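Local coordinates for glutathione s-transferase protein (Ralstonia solanacearum, PDB 3TOU) that binds glutathione and probably catalyses its transfer to electrophilic substrates, as expected of a dimeric glutathione transferase, at residues A[45-49]-A[61-65]; A[102-107]-A[164-169]; A[142-146]-A[184-188]. All coordinates share one frame; numbering follows the deposited sequence.

Contact 1 of 3, residues A[45-49]-A[61-65]; sequences FNPLG and ALFDS. With GSH (glutathione), chain C.
At the glutathione site of the thioredoxin-like N-terminal domain, the loop 45-49 folds over the ring of Phe63. Asn46 leads: its OD1 hangs over the centre of the Phe63 ring, 3.5 Å above the plane. The amide is tilted only 23° from the ring. CG of Asn46 lies anti to the backbone N (chi1 -175°), which carries the amide across to the phenyl face. The same OD1 accepts from Leu48 N, an Asx turn in which the N-H comes from above the carbonyl plane, while ND2 donates to Lys50 O; both ends of the amide are thus held. Pro47 CD meets Phe63 CE2 obliquely at 3.7 Å, and Leu48 CD1 reaches Phe63 CD1 at 4.0 Å. At the far end Ala61 CB sits 3.3 Å from Phe45 O.

Phe63 precedes the cis peptide bond to Asp64, and this turn out of strand 61-62 into helix 65-74 holds the gamma-glutamyl end of glutathione, as in other thioredoxin-fold transferases. Ser65 N and OG grip the two carboxylate oxygens, OG to O12 of glutathione at 2.6 Å. Asp64 OD2 accepts from the amino group N1 of glutathione at 3.0 Å and also forms a salt bridge with Arg66 of the second subunit, whose Cys94 packs on Phe63.

Contact 2 of 3, residues A[102-107]-A[164-169]; sequences LLDAAV and CALAYL. With ACT (acetate ion), chain D.
Tyr168 turns the edge of its ring, not a face, to Ala106: the methyl CB lies near the ring plane, 3.6 Å from Tyr168 CE2. With CG anti to the backbone N (chi1 -172°), the phenol is thrown across toward helix 86-114 and runs past Ala106 to Val107, whose CG2 branch stands 3.8 Å from Tyr168 OH. That hydroxyl donates to OXT of an acetate ion at 2.5 Å, a short bond; the acetate, probably from the crystallisation liquor, is also bound by Arg172. The polar end of an otherwise apolar side chain contact therefore has an anion as its partner.

Leu103 lies in the angle between Ala165 and Tyr168. Its CD2 methyl comes to 3.6 Å from Ala165 CA and 3.7 Å from Tyr168 CB, and the Leu103 and Tyr168 side chains cross obliquely. On another flank of the interface, Leu102 and Leu169 reach toward each other tip to tip, Leu102 CD2 lying 3.9 Å from Leu169 CG; the same Leu102 methyl also touches Ala165 CB. At Ala165, where the side chain is a single methyl, the backbones come nearest, with 5.9 Å between Leu103 CA and Ala165 CA. No hydrogen bond joins the two segments.

Pro12 of helix 12-23 covers both Leu103 and Tyr168, bringing the N-terminal domain against this surface, while Leu137 and Met140 of helix 123-144 pack on Leu102. The two segments run nearly parallel, their axes 9.9 Å apart and inclined by 21°, and they form part of the buried helical core of the all-alpha C-terminal domain of the glutathione transferase fold.

Contact 3 of 3, residues A[142-146]-A[184-188]; sequences RGLAD and NLAAF
Leu144 and Asn184 join the C-terminal end of helix 123-144 to the start of helix 183-193, within the all-helical C-terminal domain of the glutathione transferase fold. The tight part is mostly apolar and gathers round one methyl, Leu144 CD2. Leu144 CG stands anti to its own N (chi1 174°), directing CD2 into the angle between the backbone and side chains of the other helix: CD2 lies 3.7 Å from Asn184 O, 3.8 Å from Phe188 CB and 4.1 Å from Leu185 CD2. The side chains of Leu144 and Phe188 run obliquely to each other, and the closest approach is to the phenylalanine CB. Asn184 O is already the acceptor for Phe188 N in the helix, and Leu144 simply packs against it. Behind this group, Leu137 and Met140 of helix 123-144 pack on Leu185, and Val162 and Leu166 of helix 157-172 pack on Phe188.

The other side is looser and lies nearer solvent. Ala145, the first residue to leave helical geometry, has a positive phi and points its methyl away from helix 183-193, while Arg142 and Asp146 are exposed and start their side chains away as well. What crosses here is polar. The turn at Ala145 presents its carbonyl to Asn184, whose CG lies between the backbone N and the carbonyl carbon (chi1 68°), turning the amide toward the end of helix 123-144. At its other end the amide is fixed by Ser141, whose OG hydrogen-bonds Asn184 OD1. The bond from Asn184 ND2 to Ala145 O is 2.9 Å long and almost straight at 176°, with the donor in the carbonyl plane on a lone pair of Ala145 O.

How the contacts relate
Contact 2 is the core of the three, its centre about 7 Å from that of the chain, whereas the centres of contacts 1 and 3 lie about 16 and 18 Å out, on opposite sides. Contacts 2 and 3 share the helical domain and touch directly: Leu166 CD1 of contact 2 packs 4.1 Å from Phe188 CD2 of contact 3, joining helix 157-172 to helix 183-193. Contact 1 belongs to the other domain, and its nearest atoms stay about 7 Å from contact 2. Chemistry follows place: aliphatic and aromatic packing in the centre, leucine packing plus an amide-to-carbonyl bond toward the outside in contact 3, and an amide-on-ring contact beside ligand-binding polar groups at the subunit interface.

Contact 1 of 3, residues A[45-49]-A[61-65]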
loop_
_atom_site.group_PDB
_atom_site.type_symbol
_atom_site.label_atom_id
_atom_site.label_comp_id
_atom_site.label_asym_id
_atom_site.label_seq_id
_atom_site.Cartn_x
_atom_site.Cartn_y
_atom_site.Cartn_z
ATOM N N PHE A 45 -17.139 4.993 -5.771
ATOM C CA PHE A 45 -16.354 3.950 -6.464
ATOM C C PHE A 45 -15.313 3.236 -5.603
ATOM O O PHE A 45 -15.212 2.018 -5.639
ATOM C CB PHE A 45 -15.726 4.538 -7.733
ATOM C CG PHE A 45 -16.760 5.114 -8.667
ATOM C CD1 PHE A 45 -17.464 4.266 -9.520
ATOM C CD2 PHE A 45 -17.096 6.466 -8.619
ATOM C CE1 PHE A 45 -18.464 4.772 -10.361
ATOM C CE2 PHE A 45 -18.098 6.987 -9.449
ATOM C CZ PHE A 45 -18.779 6.134 -10.317
ATOM N N ASN A 46 -14.537 3.997 -4.844
ATOM C CA ASN A 46 -13.589 3.416 -3.911
ATOM C C ASN A 46 -14.057 3.711 -2.491
ATOM O O ASN A 46 -14.089 4.869 -2.092
ATOM C CB ASN A 46 -12.205 4.031 -4.114
ATOM C CG ASN A 46 -11.122 3.373 -3.234
ATOM O OD1 ASN A 46 -11.393 2.476 -2.422
ATOM N ND2 ASN A 46 -9.886 3.822 -3.412
ATOM N N PRO A 47 -14.381 2.664 -1.718
ATOM C CA PRO A 47 -14.795 2.819 -0.308
ATOM C C PRO A 47 -13.741 3.513 0.551
ATOM O O PRO A 47 -14.079 4.146 1.545
ATOM C CB PRO A 47 -14.985 1.381 0.182
ATOM C CG PRO A 47 -14.555 0.503 -0.927
ATOM C CD PRO A 47 -14.464 1.268 -2.182
ATOM N N LEU A 48 -12.470 3.410 0.167
ATOM C CA LEU A 48 -11.411 4.121 0.896
ATOM C C LEU A 48 -11.286 5.607 0.535
ATOM O O LEU A 48 -10.531 6.342 1.181
ATOM C CB LEU A 48 -10.066 3.436 0.673
ATOM C CG LEU A 48 -10.091 1.934 0.951
ATOM C CD1 LEU A 48 -8.764 1.293 0.511
ATOM C CD2 LEU A 48 -10.387 1.671 2.442
ATOM N N GLY A 49 -11.985 6.036 -0.513
ATOM C CA GLY A 49 -11.974 7.448 -0.921
ATOM C C GLY A 49 -10.647 7.950 -1.476
ATOM O O GLY A 49 -10.325 9.131 -1.361
ATOM N N ALA A 61 -15.211 -2.041 -9.334
ATOM C CA ALA A 61 -14.137 -1.091 -9.044
ATOM C C ALA A 61 -12.944 -1.825 -8.440
ATOM O O ALA A 61 -13.116 -2.758 -7.647
ATOM C CB ALA A 61 -14.621 -0.031 -8.097
ATOM N N LEU A 62 -11.744 -1.407 -8.834
ATOM C CA LEU A 62 -10.515 -2.033 -8.361
ATOM C C LEU A 62 -9.612 -0.988 -7.727
ATOM O O LEU A 62 -9.536 0.138 -8.205
ATOM C CB LEU A 62 -9.791 -2.666 -9.543
ATOM C CG LEU A 62 -8.853 -3.811 -9.237
ATOM C CD1 LEU A 62 -9.605 -4.903 -8.437
ATOM C CD2 LEU A 62 -8.339 -4.347 -10.568
ATOM N N PHE A 63 -8.918 -1.381 -6.657
ATOM C CA PHE A 63 -8.018 -0.496 -5.906
ATOM C C PHE A 63 -7.172 -1.467 -5.043
ATOM O O PHE A 63 -7.571 -2.624 -4.905
ATOM C CB PHE A 63 -8.844 0.488 -5.037
ATOM C CG PHE A 63 -9.867 -0.205 -4.157
ATOM C CD1 PHE A 63 -9.518 -0.643 -2.875
ATOM C CD2 PHE A 63 -11.163 -0.435 -4.622
ATOM C CE1 PHE A 63 -10.442 -1.314 -2.072
ATOM C CE2 PHE A 63 -12.091 -1.100 -3.824
ATOM C CZ PHE A 63 -11.733 -1.529 -2.544
ATOM N N ASP A 64 -6.028 -1.064 -4.473
ATOM C CA ASP A 64 -5.363 0.228 -4.687
ATOM C C ASP A 64 -4.404 0.154 -5.881
ATOM O O ASP A 64 -4.563 -0.721 -6.737
ATOM C CB ASP A 64 -4.650 0.647 -3.405
ATOM C CG ASP A 64 -3.541 -0.321 -2.984
ATOM O OD1 ASP A 64 -3.261 -1.344 -3.677
ATOM O OD2 ASP A 64 -2.910 -0.025 -1.945
ATOM N N SER A 65 -3.427 1.060 -5.954
ATOM C CA SER A 65 -2.528 1.108 -7.115
ATOM C C SER A 65 -1.771 -0.186 -7.362
ATOM O O SER A 65 -1.541 -0.555 -8.511
ATOM C CB SER A 65 -1.540 2.271 -7.009
ATOM O OG SER A 65 -0.588 2.039 -5.985
HETATM N N1 GSH C . -2.498 2.769 -1.046
HETATM C CA1 GSH C . -2.962 3.687 -2.096
HETATM C C1 GSH C . -2.436 3.290 -3.454
HETATM O O11 GSH C . -3.138 3.508 -4.474
HETATM O O12 GSH C . -1.333 2.718 -3.583
HETATM C CB1 GSH C . -2.607 5.141 -1.775
HETATM C CG1 GSH C . -3.492 6.094 -2.596
HETATM C CD1 GSH C . -3.495 7.514 -2.066
HETATM O OE1 GSH C . -3.155 7.779 -0.726
HETATM N N2 GSH C . -3.854 8.473 -2.921
HETATM C CA2 GSH C . -4.082 9.846 -2.479
HETATM C C2 GSH C . -5.477 9.979 -1.970
HETATM O O2 GSH C . -6.437 9.607 -2.894
HETATM C CB2 GSH C . -3.976 10.828 -3.649
HETATM S SG2 GSH C . -2.278 10.885 -4.264
HETATM N N3 GSH C . -5.743 10.424 -0.739
HETATM C CA3 GSH C . -7.080 10.879 -0.375
HETATM C C3 GSH C . -7.485 10.508 1.026
HETATM O O31 GSH C . -8.561 10.907 1.516
HETATM O O32 GSH C . -6.748 9.808 1.722
#

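Contact 2 of 3, residues A[102-107]-A[164-169]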
loop_
_atom_site.group_PDB
_atom_site.type_symbol
_atom_site.label_atom_id
_atom_site.label_comp_id
_atom_site.label_asym_id
_atom_site.label_seq_id
_atom_site.Cartn_x
_atom_site.Cartn_y
_atom_site.Cartn_z
ATOM N N LEU A 102 8.185 5.391 -0.045
ATOM C CA LEU A 102 8.763 6.734 -0.237
ATOM C C LEU A 102 7.600 7.681 -0.579
ATOM O O LEU A 102 7.492 8.771 -0.002
ATOM C CB LEU A 102 9.828 6.728 -1.337
ATOM C CG LEU A 102 10.674 8.007 -1.533
ATOM C CD1 LEU A 102 11.936 7.663 -2.317
ATOM C CD2 LEU A 102 9.934 9.147 -2.240
ATOM N N LEU A 103 6.728 7.251 -1.495
ATOM C CA LEU A 103 5.530 8.030 -1.827
ATOM C C LEU A 103 4.648 8.288 -0.621
ATOM O O LEU A 103 4.180 9.416 -0.456
ATOM C CB LEU A 103 4.702 7.376 -2.939
ATOM C CG LEU A 103 5.339 7.306 -4.315
ATOM C CD1 LEU A 103 4.330 6.646 -5.259
ATOM C CD2 LEU A 103 5.727 8.728 -4.775
ATOM N N ASP A 104 4.428 7.275 0.220
ATOM C CA ASP A 104 3.605 7.444 1.440
ATOM C C ASP A 104 4.162 8.578 2.302
ATOM O O ASP A 104 3.409 9.419 2.793
ATOM C CB ASP A 104 3.544 6.149 2.284
ATOM C CG ASP A 104 2.749 5.015 1.613
ATOM O OD1 ASP A 104 1.925 5.260 0.692
ATOM O OD2 ASP A 104 2.940 3.855 2.039
ATOM N N ALA A 105 5.478 8.603 2.473
ATOM C CA ALA A 105 6.118 9.661 3.260
ATOM C C ALA A 105 6.018 11.024 2.588
ATOM O O ALA A 105 5.665 11.995 3.254
ATOM C CB ALA A 105 7.566 9.316 3.559
ATOM N N ALA A 106 6.306 11.097 1.288
ATOM C CA ALA A 106 6.225 12.388 0.580
ATOM C C ALA A 106 4.792 12.928 0.534
ATOM O O ALA A 106 4.561 14.133 0.716
ATOM C CB ALA A 106 6.797 12.269 -0.822
ATOM N N VAL A 107 3.832 12.035 0.303
ATOM C CA VAL A 107 2.413 12.405 0.311
ATOM C C VAL A 107 1.953 12.830 1.707
ATOM O O VAL A 107 1.180 13.793 1.829
ATOM C CB VAL A 107 1.499 11.271 -0.277
ATOM C CG1 VAL A 107 0.023 11.511 0.045
ATOM C CG2 VAL A 107 1.714 11.153 -1.779
ATOM N N CYS A 164 8.423 6.821 -10.673
ATOM C CA CYS A 164 7.331 7.678 -10.212
ATOM C C CYS A 164 7.666 8.361 -8.879
ATOM O O CYS A 164 7.337 9.539 -8.679
ATOM C CB CYS A 164 6.046 6.873 -10.078
ATOM S SG CYS A 164 5.364 6.374 -11.679
ATOM N N ALA A 165 8.312 7.623 -7.981
ATOM C CA ALA A 165 8.765 8.193 -6.701
ATOM C C ALA A 165 9.798 9.315 -6.859
ATOM O O ALA A 165 9.657 10.372 -6.244
ATOM C CB ALA A 165 9.297 7.108 -5.768
ATOM N N LEU A 166 10.832 9.088 -7.673
ATOM C CA LEU A 166 11.847 10.126 -7.901
ATOM C C LEU A 166 11.228 11.353 -8.564
ATOM O O LEU A 166 11.499 12.484 -8.151
ATOM C CB LEU A 166 13.012 9.595 -8.750
ATOM C CG LEU A 166 13.761 8.399 -8.150
ATOM C CD1 LEU A 166 14.829 7.893 -9.099
ATOM C CD2 LEU A 166 14.375 8.740 -6.815
ATOM N N ALA A 167 10.371 11.122 -9.562
ATOM C CA ALA A 167 9.656 12.216 -10.242
ATOM C C ALA A 167 8.767 12.994 -9.285
ATOM O O ALA A 167 8.631 14.210 -9.402
ATOM C CB ALA A 167 8.805 11.677 -11.369
ATOM N N TYR A 168 8.152 12.287 -8.343
ATOM C CA TYR A 168 7.299 12.937 -7.365
ATOM C C TYR A 168 8.096 13.846 -6.424
ATOM O O TYR A 168 7.627 14.931 -6.062
ATOM C CB TYR A 168 6.445 11.923 -6.599
ATOM C CG TYR A 168 5.415 12.589 -5.719
ATOM C CD1 TYR A 168 4.319 13.245 -6.279
ATOM C CD2 TYR A 168 5.561 12.604 -4.332
ATOM C CE1 TYR A 168 3.381 13.888 -5.470
ATOM C CE2 TYR A 168 4.634 13.230 -3.521
ATOM C CZ TYR A 168 3.550 13.870 -4.092
ATOM O OH TYR A 168 2.632 14.495 -3.257
ATOM N N LEU A 169 9.297 13.412 -6.040
ATOM C CA LEU A 169 10.202 14.280 -5.284
ATOM C C LEU A 169 10.561 15.550 -6.069
ATOM O O LEU A 169 10.538 16.639 -5.503
ATOM C CB LEU A 169 11.471 13.532 -4.861
ATOM C CG LEU A 169 11.274 12.415 -3.830
ATOM C CD1 LEU A 169 12.640 11.791 -3.504
ATOM C CD2 LEU A 169 10.596 12.961 -2.549
HETATM C C ACT D . -0.249 15.536 -4.518
HETATM O O ACT D . -1.138 16.383 -4.731
HETATM O OXT ACT D . 0.918 15.969 -4.435
HETATM C CH3 ACT D . -0.566 14.083 -4.375
#

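Contact 3 of 3, residues A[142-146]-A[184-188]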
loop_
_atom_site.group_PDB
_atom_site.type_symbol
_atom_site.label_atom_id
_atom_site.label_comp_id
_atom_site.label_asym_id
_atom_site.label_seq_id
_atom_site.Cartn_x
_atom_site.Cartn_y
_atom_site.Cartn_z
ATOM N N ARG A 142 21.422 1.685 -2.984
ATOM C CA ARG A 142 22.119 0.437 -2.652
ATOM C C ARG A 142 21.600 -0.750 -3.461
ATOM O O ARG A 142 22.388 -1.559 -3.972
ATOM C CB ARG A 142 22.029 0.126 -1.154
ATOM C CG ARG A 142 22.926 0.986 -0.269
ATOM C CD ARG A 142 23.028 0.400 1.153
ATOM N NE ARG A 142 21.715 0.095 1.717
ATOM C CZ ARG A 142 21.004 0.914 2.490
ATOM N NH1 ARG A 142 21.473 2.109 2.837
ATOM N NH2 ARG A 142 19.820 0.524 2.927
ATOM N N GLY A 143 20.279 -0.835 -3.599
ATOM C CA GLY A 143 19.638 -1.931 -4.321
ATOM C C GLY A 143 19.930 -1.958 -5.810
ATOM O O GLY A 143 20.135 -3.035 -6.375
ATOM N N LEU A 144 19.945 -0.784 -6.443
ATOM C CA LEU A 144 20.165 -0.666 -7.875
ATOM C C LEU A 144 21.631 -0.908 -8.222
ATOM O O LEU A 144 21.940 -1.499 -9.267
ATOM C CB LEU A 144 19.739 0.714 -8.388
ATOM C CG LEU A 144 20.033 1.034 -9.859
ATOM C CD1 LEU A 144 19.177 0.194 -10.783
ATOM C CD2 LEU A 144 19.833 2.526 -10.083
ATOM N N ALA A 145 22.513 -0.468 -7.323
ATOM C CA ALA A 145 23.969 -0.571 -7.513
ATOM C C ALA A 145 24.391 -0.071 -8.906
ATOM O O ALA A 145 24.019 1.026 -9.316
ATOM C CB ALA A 145 24.435 -2.010 -7.253
ATOM N N ASP A 146 25.134 -0.898 -9.642
ATOM C CA ASP A 146 25.645 -0.547 -10.972
ATOM C C ASP A 146 24.747 -1.034 -12.118
ATOM O O ASP A 146 25.119 -0.939 -13.295
ATOM C CB ASP A 146 27.046 -1.161 -11.136
ATOM C CG ASP A 146 27.026 -2.686 -11.102
ATOM O OD1 ASP A 146 26.404 -3.281 -10.187
ATOM O OD2 ASP A 146 27.624 -3.301 -12.003
ATOM N N ASN A 184 23.823 7.035 -9.049
ATOM C CA ASN A 184 23.199 5.944 -9.793
ATOM C C ASN A 184 21.688 6.162 -10.011
ATOM O O ASN A 184 21.161 5.832 -11.075
ATOM C CB ASN A 184 23.557 4.558 -9.239
ATOM C CG ASN A 184 22.971 4.266 -7.850
ATOM O OD1 ASN A 184 22.575 5.160 -7.097
ATOM N ND2 ASN A 184 22.940 2.980 -7.508
ATOM N N LEU A 185 21.031 6.779 -9.036
ATOM C CA LEU A 185 19.610 7.159 -9.194
ATOM C C LEU A 185 19.423 8.284 -10.201
ATOM O O LEU A 185 18.452 8.281 -10.963
ATOM C CB LEU A 185 18.976 7.535 -7.850
ATOM C CG LEU A 185 18.910 6.425 -6.787
ATOM C CD1 LEU A 185 18.144 6.905 -5.537
ATOM C CD2 LEU A 185 18.275 5.142 -7.354
ATOM N N ALA A 186 20.355 9.240 -10.220
ATOM C CA ALA A 186 20.323 10.309 -11.213
ATOM C C ALA A 186 20.374 9.745 -12.629
ATOM O O ALA A 186 19.582 10.143 -13.482
ATOM C CB ALA A 186 21.474 11.322 -10.982
ATOM N N ALA A 187 21.297 8.814 -12.859
ATOM C CA ALA A 187 21.469 8.145 -14.144
ATOM C C ALA A 187 20.251 7.293 -14.504
ATOM O O ALA A 187 19.781 7.322 -15.648
ATOM C CB ALA A 187 22.730 7.285 -14.132
ATOM N N PHE A 188 19.745 6.551 -13.515
ATOM C CA PHE A 188 18.544 5.738 -13.686
ATOM C C PHE A 188 17.374 6.588 -14.173
ATOM O O PHE A 188 16.657 6.211 -15.120
ATOM C CB PHE A 188 18.173 5.057 -12.365
ATOM C CG PHE A 188 16.823 4.386 -12.384
ATOM C CD1 PHE A 188 16.687 3.077 -12.856
ATOM C CD2 PHE A 188 15.684 5.068 -11.935
ATOM C CE1 PHE A 188 15.435 2.456 -12.875
ATOM C CE2 PHE A 188 14.418 4.459 -11.969
ATOM C CZ PHE A 188 14.302 3.150 -12.431
#